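Iron binding protein FbpA (Mannheimia haemolytica, PDB 1Q35) binds ferric iron in the periplasm and, as a solute-binding protein of an iron uptake system, probably hands it on for import into the cell. Local coordinates at residues Tyr129-Val135 against Leu166-Arg172; Tyr106-Val112 against Ile185-Asp191; Lys139-Ser145 against Tyr301-Leu305. All coordinates share one frame; numbering follows the deposited sequence. Where two conformers were deposited one is given.

Contact 1 of 3, residues Tyr129-Val135 against Leu166-Arg172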
loop_
_atom_site.group_PDB
_atom_site.type_symbol
_atom_site.label_atom_id
_atom_site.label_comp_id
_atom_site.label_asym_id
_atom_site.label_seq_id
_atom_site.Cartn_x
_atom_site.Cartn_y
_atom_site.Cartn_z
ATOM N N TYR A 129 -13.533 -17.353 14.771
ATOM C CA TYR A 129 -12.130 -16.954 14.667
ATOM C C TYR A 129 -11.615 -16.239 15.907
ATOM O O TYR A 129 -10.516 -15.700 15.897
ATOM C CB TYR A 129 -11.915 -16.112 13.408
ATOM C CG TYR A 129 -12.332 -16.875 12.180
ATOM C CD1 TYR A 129 -13.506 -16.567 11.510
ATOM C CD2 TYR A 129 -11.583 -17.952 11.724
ATOM C CE1 TYR A 129 -13.911 -17.292 10.395
ATOM C CE2 TYR A 129 -11.981 -18.683 10.606
ATOM C CZ TYR A 129 -13.141 -18.343 9.948
ATOM O OH TYR A 129 -13.537 -19.065 8.845
ATOM N N LYS A 130 -12.382 -16.291 16.997
ATOM C CA LYS A 130 -11.975 -15.674 18.255
ATOM C C LYS A 130 -10.591 -16.165 18.683
ATOM O O LYS A 130 -10.310 -17.365 18.677
ATOM C CB LYS A 130 -12.996 -15.965 19.360
ATOM C CG LYS A 130 -12.727 -15.221 20.663
ATOM C CD LYS A 130 -13.820 -15.461 21.695
ATOM C CE LYS A 130 -13.504 -14.770 23.013
ATOM N NZ LYS A 130 -12.296 -15.329 23.672
ATOM N N GLY A 131 -9.729 -15.218 19.027
ATOM C CA GLY A 131 -8.398 -15.503 19.519
ATOM C C GLY A 131 -7.381 -15.874 18.457
ATOM O O GLY A 131 -6.248 -16.197 18.789
ATOM N N LYS A 132 -7.753 -15.788 17.180
ATOM C CA LYS A 132 -6.919 -16.333 16.107
ATOM C C LYS A 132 -6.391 -15.300 15.107
ATOM O O LYS A 132 -5.641 -15.670 14.218
ATOM C CB LYS A 132 -7.684 -17.427 15.344
ATOM C CG LYS A 132 -7.911 -18.713 16.140
ATOM C CD LYS A 132 -8.613 -19.775 15.298
ATOM C CE LYS A 132 -8.569 -21.162 15.943
ATOM N NZ LYS A 132 -9.098 -21.185 17.339
ATOM N N VAL A 133 -6.745 -14.026 15.257
ATOM C CA VAL A 133 -6.433 -13.027 14.232
ATOM C C VAL A 133 -5.418 -11.995 14.733
ATOM O O VAL A 133 -5.510 -11.527 15.859
ATOM C CB VAL A 133 -7.714 -12.321 13.751
ATOM C CG1 VAL A 133 -7.412 -11.389 12.573
ATOM C CG2 VAL A 133 -8.783 -13.354 13.379
ATOM N N CYS A 134 -4.448 -11.656 13.888
ATOM C CA CYS A 134 -3.481 -10.591 14.167
ATOM C C CYS A 134 -3.583 -9.511 13.089
ATOM O O CYS A 134 -3.587 -9.814 11.898
ATOM C CB CYS A 134 -2.036 -11.108 14.037
ATOM S SG CYS A 134 -1.193 -11.937 15.400
ATOM N N VAL A 135 -3.657 -8.257 13.510
ATOM C CA VAL A 135 -3.592 -7.130 12.589
ATOM C C VAL A 135 -2.823 -6.000 13.264
ATOM O O VAL A 135 -2.929 -5.797 14.481
ATOM C CB VAL A 135 -4.976 -6.688 12.097
ATOM C CG1 VAL A 135 -5.758 -6.053 13.199
ATOM C CG2 VAL A 135 -4.848 -5.749 10.896
ATOM N N LEU A 166 -13.908 -8.109 14.228
ATOM C CA LEU A 166 -12.482 -8.263 13.985
ATOM C C LEU A 166 -11.700 -7.961 15.268
ATOM O O LEU A 166 -10.834 -8.739 15.674
ATOM C CB LEU A 166 -12.040 -7.348 12.836
ATOM C CG LEU A 166 -10.562 -7.435 12.458
ATOM C CD1 LEU A 166 -10.188 -8.831 11.967
ATOM C CD2 LEU A 166 -10.236 -6.387 11.412
ATOM N N LYS A 167 -12.016 -6.842 15.907
ATOM C CA LYS A 167 -11.396 -6.482 17.180
ATOM C C LYS A 167 -11.593 -7.581 18.224
ATOM O O LYS A 167 -10.648 -7.971 18.913
ATOM C CB LYS A 167 -11.961 -5.161 17.702
ATOM C CG LYS A 167 -11.331 -4.718 19.022
ATOM C CD LYS A 167 -12.088 -3.571 19.660
ATOM C CE LYS A 167 -11.479 -3.217 21.000
ATOM N NZ LYS A 167 -12.209 -2.114 21.669
ATOM N N ALA A 168 -12.806 -8.098 18.326
ATOM C CA ALA A 168 -13.115 -9.138 19.302
ATOM C C ALA A 168 -12.304 -10.409 19.080
ATOM O O ALA A 168 -12.089 -11.188 20.019
ATOM C CB ALA A 168 -14.589 -9.463 19.259
ATOM N N ASN A 169 -11.848 -10.623 17.846
ATOM C CA ASN A 169 -11.130 -11.838 17.471
ATOM C C ASN A 169 -9.609 -11.732 17.517
ATOM O O ASN A 169 -8.915 -12.701 17.213
ATOM C CB ASN A 169 -11.572 -12.291 16.072
ATOM C CG ASN A 169 -12.984 -12.840 16.055
ATOM O OD1 ASN A 169 -13.565 -13.138 17.107
ATOM N ND2 ASN A 169 -13.542 -13.001 14.862
ATOM N N LEU A 170 -9.081 -10.584 17.920
ATOM C CA LEU A 170 -7.636 -10.396 17.940
ATOM C C LEU A 170 -6.975 -11.250 19.021
ATOM O O LEU A 170 -7.486 -11.362 20.146
ATOM C CB LEU A 170 -7.270 -8.928 18.141
ATOM C CG LEU A 170 -7.750 -7.978 17.038
ATOM C CD1 LEU A 170 -7.300 -6.571 17.328
ATOM C CD2 LEU A 170 -7.293 -8.412 15.643
ATOM N N ALA A 171 -5.835 -11.833 18.664
ATOM C CA ALA A 171 -5.050 -12.680 19.557
ATOM C C ALA A 171 -4.160 -11.852 20.468
ATOM O O ALA A 171 -3.722 -12.336 21.514
ATOM C CB ALA A 171 -4.196 -13.630 18.736
ATOM N N ARG A 172 -3.862 -10.626 20.053
ATOM C CA ARG A 172 -3.023 -9.720 20.821
ATOM C C ARG A 172 -3.347 -8.280 20.434
ATOM O O ARG A 172 -3.955 -8.016 19.387
ATOM C CB ARG A 172 -1.546 -10.005 20.548
ATOM C CG ARG A 172 -1.088 -9.649 19.142
ATOM C CD ARG A 172 0.357 -10.006 18.862
ATOM N NE ARG A 172 0.773 -9.549 17.540
ATOM C CZ ARG A 172 2.013 -9.630 17.076
ATOM N NH1 ARG A 172 2.973 -10.171 17.812
ATOM N NH2 ARG A 172 2.291 -9.183 15.863
HETATM O O HOH W 1 -9.843 -12.664 20.537
HETATM O O HOH W 2 -3.459 -7.850 16.615
HETATM O O HOH W 3 -0.672 -7.337 16.234
#
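V133 in the short strand 133-134 forms a single beta bridge with L170, in the loop that leaves helix 141-168. A type II beta turn from Y129 to K132 leads into the strand. The V133 side chain lies at about a right angle to that of L166. V133 CG1, anti to the backbone N (chi1 -174°), meets L166 CD1 at 3.8 Å, while CG2 rests against N169 CB. In the given conformer of V135, L170 sends CD2 back to V135 CG1, 3.7 Å away. N169 lays its amide beside the backbone of Y129 and K130, with OD1 3.2 Å from K130 CA. Its ND2 is bonded to the carbonyls of L124 and K126, which satisfies ND2 and probably limits the rotation of the amide. The N169 carbonyl faces the turn and the start of the strand: V133 N donates to N169 O at 3.2 Å, and G131 N and K132 N add weak bonds. One water bridges A168 O and L170 O and bonds weakly to G131 N. C134 is in a disulfide with C190. L170 CA makes a CH contact with V133 O, and A171 N donates to V133 O at 2.8 Å.

Contact 2 of 3, residues Tyr106-Val112 against Ile185-Asp191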
loop_
_atom_site.group_PDB
_atom_site.type_symbol
_atom_site.label_atom_id
_atom_site.label_comp_id
_atom_site.label_asym_id
_atom_site.label_seq_id
_atom_site.Cartn_x
_atom_site.Cartn_y
_atom_site.Cartn_z
ATOM N N TYR A 106 -2.984 -13.666 5.334
ATOM C CA TYR A 106 -2.015 -14.733 5.570
ATOM C C TYR A 106 -2.594 -15.722 6.564
ATOM O O TYR A 106 -3.247 -15.321 7.522
ATOM C CB TYR A 106 -0.705 -14.147 6.102
ATOM C CG TYR A 106 -0.014 -13.265 5.092
ATOM C CD1 TYR A 106 0.057 -11.882 5.253
ATOM C CD2 TYR A 106 0.547 -13.813 3.956
ATOM C CE1 TYR A 106 0.686 -11.085 4.304
ATOM C CE2 TYR A 106 1.168 -13.020 3.000
ATOM C CZ TYR A 106 1.237 -11.663 3.177
ATOM O OH TYR A 106 1.863 -10.918 2.204
ATOM N N THR A 107 -2.370 -17.013 6.334
ATOM C CA THR A 107 -2.836 -18.037 7.266
ATOM C C THR A 107 -1.705 -18.960 7.675
ATOM O O THR A 107 -0.727 -19.129 6.958
ATOM C CB THR A 107 -3.960 -18.881 6.656
ATOM O OG1 THR A 107 -3.535 -19.415 5.393
ATOM C CG2 THR A 107 -5.210 -18.046 6.378
ATOM N N SER A 108 -1.863 -19.569 8.842
ATOM C CA SER A 108 -0.916 -20.568 9.310
ATOM C C SER A 108 -0.942 -21.763 8.365
ATOM O O SER A 108 -1.995 -22.333 8.119
ATOM C CB SER A 108 -1.295 -21.027 10.714
ATOM O OG SER A 108 -0.548 -22.169 11.097
ATOM N N LYS A 109 0.216 -22.143 7.842
ATOM C CA LYS A 109 0.329 -23.343 7.023
ATOM C C LYS A 109 -0.197 -24.571 7.771
ATOM O O LYS A 109 -1.001 -25.325 7.231
ATOM C CB LYS A 109 1.788 -23.554 6.609
ATOM C CG LYS A 109 2.029 -24.755 5.709
ATOM C CD LYS A 109 3.515 -24.973 5.432
ATOM C CE LYS A 109 3.742 -26.215 4.583
ATOM N NZ LYS A 109 5.168 -26.640 4.563
ATOM N N ASP A 110 0.243 -24.733 9.019
ATOM C CA ASP A 110 -0.056 -25.924 9.818
ATOM C C ASP A 110 -1.452 -25.909 10.429
ATOM O O ASP A 110 -2.106 -26.946 10.512
ATOM C CB ASP A 110 0.981 -26.087 10.947
ATOM C CG ASP A 110 2.366 -26.421 10.428
ATOM O OD1 ASP A 110 3.353 -26.115 11.130
ATOM O OD2 ASP A 110 2.564 -27.000 9.342
ATOM N N ARG A 111 -1.906 -24.739 10.866
ATOM C CA ARG A 111 -3.095 -24.653 11.707
ATOM C C ARG A 111 -4.358 -24.174 10.981
ATOM O O ARG A 111 -5.444 -24.196 11.556
ATOM C CB ARG A 111 -2.813 -23.775 12.926
ATOM C CG ARG A 111 -1.663 -24.283 13.799
ATOM C CD ARG A 111 -1.411 -23.452 15.037
ATOM N NE ARG A 111 -1.160 -22.058 14.681
ATOM C CZ ARG A 111 0.002 -21.582 14.241
ATOM N NH1 ARG A 111 1.078 -22.351 14.143
ATOM N NH2 ARG A 111 0.093 -20.294 13.917
ATOM N N VAL A 112 -4.212 -23.764 9.723
ATOM C CA VAL A 112 -5.344 -23.339 8.892
ATOM C C VAL A 112 -5.295 -23.953 7.495
ATOM O O VAL A 112 -6.285 -24.502 7.018
ATOM C CB VAL A 112 -5.404 -21.788 8.743
ATOM C CG1 VAL A 112 -6.570 -21.357 7.835
ATOM C CG2 VAL A 112 -5.517 -21.129 10.093
ATOM N N ILE A 185 2.367 -15.520 13.271
ATOM C CA ILE A 185 1.820 -16.775 12.756
ATOM C C ILE A 185 2.858 -17.888 12.920
ATOM O O ILE A 185 2.551 -18.985 13.400
ATOM C CB ILE A 185 1.385 -16.639 11.272
ATOM C CG1 ILE A 185 0.161 -15.723 11.149
ATOM C CG2 ILE A 185 1.088 -18.023 10.691
ATOM C CD1 ILE A 185 -0.244 -15.401 9.715
ATOM N N LYS A 186 4.092 -17.614 12.525
ATOM C CA LYS A 186 5.155 -18.607 12.651
ATOM C C LYS A 186 5.307 -19.071 14.105
ATOM O O LYS A 186 5.456 -20.269 14.363
ATOM C CB LYS A 186 6.474 -18.041 12.121
ATOM C CG LYS A 186 7.657 -18.991 12.219
ATOM C CD LYS A 186 8.677 -18.513 13.220
ATOM C CE LYS A 186 9.970 -19.300 13.110
ATOM N NZ LYS A 186 10.767 -19.177 14.358
ATOM N N GLU A 187 5.249 -18.132 15.045
ATOM C CA GLU A 187 5.441 -18.435 16.466
ATOM C C GLU A 187 4.227 -19.103 17.124
ATOM O O GLU A 187 4.331 -19.615 18.233
ATOM C CB GLU A 187 5.822 -17.166 17.226
ATOM C CG GLU A 187 7.199 -16.641 16.856
ATOM C CD GLU A 187 7.557 -15.337 17.548
ATOM O OE1 GLU A 187 8.660 -14.820 17.284
ATOM O OE2 GLU A 187 6.746 -14.827 18.349
ATOM N N GLY A 188 3.083 -19.107 16.447
ATOM C CA GLY A 188 1.887 -19.760 16.948
ATOM C C GLY A 188 0.913 -18.850 17.675
ATOM O O GLY A 188 -0.102 -19.319 18.167
ATOM N N ILE A 189 1.209 -17.556 17.728
ATOM C CA ILE A 189 0.370 -16.582 18.432
ATOM C C ILE A 189 -0.960 -16.365 17.722
ATOM O O ILE A 189 -1.992 -16.158 18.352
ATOM C CB ILE A 189 1.123 -15.234 18.565
ATOM C CG1 ILE A 189 2.349 -15.381 19.478
ATOM C CG2 ILE A 189 0.192 -14.131 19.062
ATOM C CD1 ILE A 189 2.035 -15.782 20.909
ATOM N N CYS A 190 -0.932 -16.391 16.403
ATOM C CA CYS A 190 -2.173 -16.268 15.652
ATOM C C CYS A 190 -2.128 -17.120 14.401
ATOM O O CYS A 190 -1.084 -17.652 14.019
ATOM C CB CYS A 190 -2.472 -14.811 15.311
ATOM S SG CYS A 190 -1.018 -13.883 14.836
ATOM N N ASP A 191 -3.293 -17.242 13.785
ATOM C CA ASP A 191 -3.511 -18.130 12.657
ATOM C C ASP A 191 -3.895 -17.408 11.371
ATOM O O ASP A 191 -3.815 -18.002 10.303
ATOM C CB ASP A 191 -4.629 -19.115 12.998
ATOM C CG ASP A 191 -4.257 -20.081 14.105
ATOM O OD1 ASP A 191 -3.096 -20.079 14.561
ATOM O OD2 ASP A 191 -5.091 -20.889 14.561
HETATM O O HOH W 4 3.746 -22.062 12.966
HETATM O O HOH W 5 -6.835 -22.381 13.205
#
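R111 and D191 form a salt bridge, with R111 NE 2.8 Å from D191 OD1 and the N-H nearly straight at 165°. The carboxylate oxygen lies in the guanidinium plane, but the nitrogen comes from above the carboxylate plane; the two planes are 43° apart. R111 NH2 adds a weak bond to the same oxygen.

The other bonds of the guanidinium go to backbone. R111 NH2 donates to I185 O at 2.8 Å, in the carbonyl plane and on a lone pair. R111 NH2 also donates to C190 O at 2.9 Å, from above that carbonyl's plane. A bend at chi3 (-56°) turns the group toward these acceptors. I185 O also takes the N-H of G188, whose positive phi ends the helix in a Schellman motif. The cation at this helix C-terminus is probably favourable. Its faces are covered too, by S108 OG on one and G188 CA on the other. S108 OG accepts from R111 N, an ST motif. Waters bridge R111 NH1 to K186 O, and R111 O to D191 OD2.

Between the backbones, S108 N donates to D191 O at 2.9 Å. T107 CA makes a CH contact to the same oxygen.

Apolar packing adds to this. I185 puts CG2 3.5 Å from S108 CA and CD1 3.9 Å from Y106 CB. V112 CG2 lies 3.6 Å from D191 CB.

The contact ties the end of strand 96-108 to the turn between helix 178-187 and strand 192-196. The Schellman motif at G188 closes the helix, and D191 leads into the antiparallel pair of strands 96-108 and 192-196 in the periplasmic binding protein fold.

Contact 3 of 3, residues Lys139-Ser145 against Tyr301-Leu305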
loop_
_atom_site.group_PDB
_atom_site.type_symbol
_atom_site.label_atom_id
_atom_site.label_comp_id
_atom_site.label_asym_id
_atom_site.label_seq_id
_atom_site.Cartn_x
_atom_site.Cartn_y
_atom_site.Cartn_z
ATOM N N LYS A 139 -5.536 2.035 12.891
ATOM C CA LYS A 139 -5.343 3.377 12.350
ATOM C C LYS A 139 -4.253 3.464 11.292
ATOM O O LYS A 139 -4.064 4.514 10.680
ATOM C CB LYS A 139 -5.021 4.357 13.483
ATOM C CG LYS A 139 -6.128 4.481 14.503
ATOM C CD LYS A 139 -5.779 5.444 15.626
ATOM C CE LYS A 139 -6.633 5.184 16.863
ATOM N NZ LYS A 139 -8.073 4.932 16.538
ATOM N N ASN A 140 -3.520 2.376 11.069
ATOM C CA ASN A 140 -2.566 2.359 9.979
ATOM C C ASN A 140 -3.300 2.516 8.653
ATOM O O ASN A 140 -4.330 1.888 8.437
ATOM C CB ASN A 140 -1.756 1.075 9.970
ATOM C CG ASN A 140 -0.793 1.039 8.836
ATOM O OD1 ASN A 140 0.294 1.623 8.906
ATOM N ND2 ASN A 140 -1.201 0.422 7.752
ATOM N N SER A 141 -2.765 3.339 7.762
ATOM C CA SER A 141 -3.505 3.707 6.552
ATOM C C SER A 141 -3.747 2.556 5.591
ATOM O O SER A 141 -4.716 2.581 4.854
ATOM C CB SER A 141 -2.840 4.874 5.825
ATOM O OG SER A 141 -1.587 4.508 5.302
ATOM N N TYR A 142 -2.893 1.536 5.574
ATOM C CA TYR A 142 -3.213 0.350 4.780
ATOM C C TYR A 142 -4.522 -0.284 5.256
ATOM O O TYR A 142 -5.331 -0.730 4.445
ATOM C CB TYR A 142 -2.110 -0.703 4.848
ATOM C CG TYR A 142 -0.757 -0.321 4.294
ATOM C CD1 TYR A 142 -0.621 0.495 3.172
ATOM C CD2 TYR A 142 0.401 -0.820 4.882
ATOM C CE1 TYR A 142 0.630 0.810 2.669
ATOM C CE2 TYR A 142 1.657 -0.516 4.375
ATOM C CZ TYR A 142 1.759 0.305 3.269
ATOM O OH TYR A 142 2.974 0.632 2.725
ATOM N N ASN A 143 -4.718 -0.355 6.568
ATOM C CA ASN A 143 -5.968 -0.853 7.125
ATOM C C ASN A 143 -7.129 0.106 6.893
ATOM O O ASN A 143 -8.195 -0.308 6.472
ATOM C CB ASN A 143 -5.828 -1.133 8.625
ATOM C CG ASN A 143 -5.023 -2.380 8.923
ATOM O OD1 ASN A 143 -4.915 -3.295 8.093
ATOM N ND2 ASN A 143 -4.451 -2.427 10.122
ATOM N N VAL A 144 -6.933 1.389 7.165
ATOM C CA VAL A 144 -8.025 2.344 7.042
ATOM C C VAL A 144 -8.523 2.386 5.592
ATOM O O VAL A 144 -9.719 2.454 5.367
ATOM C CB VAL A 144 -7.645 3.749 7.576
ATOM C CG1 VAL A 144 -8.814 4.715 7.429
ATOM C CG2 VAL A 144 -7.222 3.670 9.046
ATOM N N SER A 145 -7.626 2.326 4.610
ATOM C CA SER A 145 -8.066 2.335 3.213
ATOM C C SER A 145 -8.825 1.058 2.836
ATOM O O SER A 145 -9.762 1.110 2.051
ATOM C CB SER A 145 -6.901 2.612 2.266
ATOM O OG SER A 145 -6.529 3.976 2.368
ATOM N N TYR A 301 -12.084 7.437 3.405
ATOM C CA TYR A 301 -11.036 7.327 4.419
ATOM C C TYR A 301 -11.422 7.974 5.754
ATOM O O TYR A 301 -11.250 7.378 6.810
ATOM C CB TYR A 301 -9.727 7.930 3.908
ATOM C CG TYR A 301 -8.534 7.602 4.783
ATOM C CD1 TYR A 301 -7.752 6.475 4.525
ATOM C CD2 TYR A 301 -8.193 8.403 5.867
ATOM C CE1 TYR A 301 -6.657 6.161 5.309
ATOM C CE2 TYR A 301 -7.095 8.085 6.676
ATOM C CZ TYR A 301 -6.339 6.963 6.384
ATOM O OH TYR A 301 -5.256 6.639 7.176
ATOM N N GLU A 302 -11.943 9.195 5.703
ATOM C CA GLU A 302 -12.325 9.928 6.906
ATOM C C GLU A 302 -13.374 9.164 7.711
ATOM O O GLU A 302 -13.262 9.034 8.930
ATOM C CB GLU A 302 -12.843 11.318 6.516
ATOM C CG GLU A 302 -13.368 12.179 7.651
ATOM C CD GLU A 302 -13.753 13.568 7.178
ATOM O OE1 GLU A 302 -13.154 14.554 7.662
ATOM O OE2 GLU A 302 -14.652 13.673 6.315
ATOM N N ALA A 303 -14.385 8.649 7.023
ATOM C CA ALA A 303 -15.437 7.882 7.675
ATOM C C ALA A 303 -14.882 6.600 8.300
ATOM O O ALA A 303 -15.286 6.212 9.393
ATOM C CB ALA A 303 -16.542 7.553 6.687
ATOM N N ALA A 304 -13.948 5.949 7.615
ATOM C CA ALA A 304 -13.337 4.718 8.112
ATOM C C ALA A 304 -12.509 4.991 9.366
ATOM O O ALA A 304 -12.570 4.231 10.325
ATOM C CB ALA A 304 -12.472 4.081 7.036
ATOM N N LEU A 305 -11.739 6.069 9.355
ATOM C CA LEU A 305 -10.926 6.414 10.516
ATOM C C LEU A 305 -11.817 6.694 11.724
ATOM O O LEU A 305 -11.489 6.314 12.845
ATOM C CB LEU A 305 -10.031 7.613 10.206
ATOM C CG LEU A 305 -8.992 7.962 11.273
ATOM C CD1 LEU A 305 -7.990 6.829 11.448
ATOM C CD2 LEU A 305 -8.284 9.250 10.914
HETATM O O HOH W 6 -8.871 6.334 14.384
#
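Y301 lays its ring against V144, so that helix 301-311 packs on the first turns of helix 141-168. The short segments of the two helices cross at 106°, with their axes 9.5 Å apart. From CB, the Y301 side chain leaves with CG anti to the backbone N (chi1 -168°), which carries the ring toward helix 141-168. CG already lies near V144 CG1. Y301 CD1 is next, with S145 OG 3.5 Å away in the plane of the ring, at its edge. Y301 CE1 sits 3.4 Å from V144 CG1 and is also close to V144 CB. CZ is about as near to the same methyl. The far side of the ring, CD2 and CE2, is more distant from it. V144 CG1 therefore stands over one face in a CH-pi contact, 3.5 Å from the Y301 ring centroid and 16° off the normal. At the tip, in the given conformer of S141, Y301 OH lies 3.3 Å from S141 CB.

V144 points toward the other helix. Its CG1 touches A304 CB at 3.7 Å, and its CG2 faces L305 CD1 at 4.0 Å. A single water links K139 NZ to L305 O at the margin. S145 OG is bonded to D59 and S61. Y142, which binds Fe(3+) in the iron-loaded protein but carries none here, points away from this interface and touches Y198 and Y199. The direct contact is mostly van der Waals, methyls against an aromatic face, so shape complementarity probably decides the fit more than bond direction.

Along the chain the segments run 106-112, 129-135, 139-145, 166-172, 185-191 and 301-305. Contact 1 is nested within the loop closed by contact 2, while contact 3 alternates with both. The centres of contacts 1 and 2 are 12 Å apart. They are joined by the C134-C190 disulfide, and both reach the same sheet. Contact 3 is about 18 Å from contact 1 and 25 Å from contact 2, measured between centres. It shares helix 141-168 with contact 1, at the opposite end of that helix. Contacts 1 and 2 join connections at one end of the sheet. Contact 3 holds Y142, while the Y106 side chain of contact 2 is about 5 Å from that of Y199.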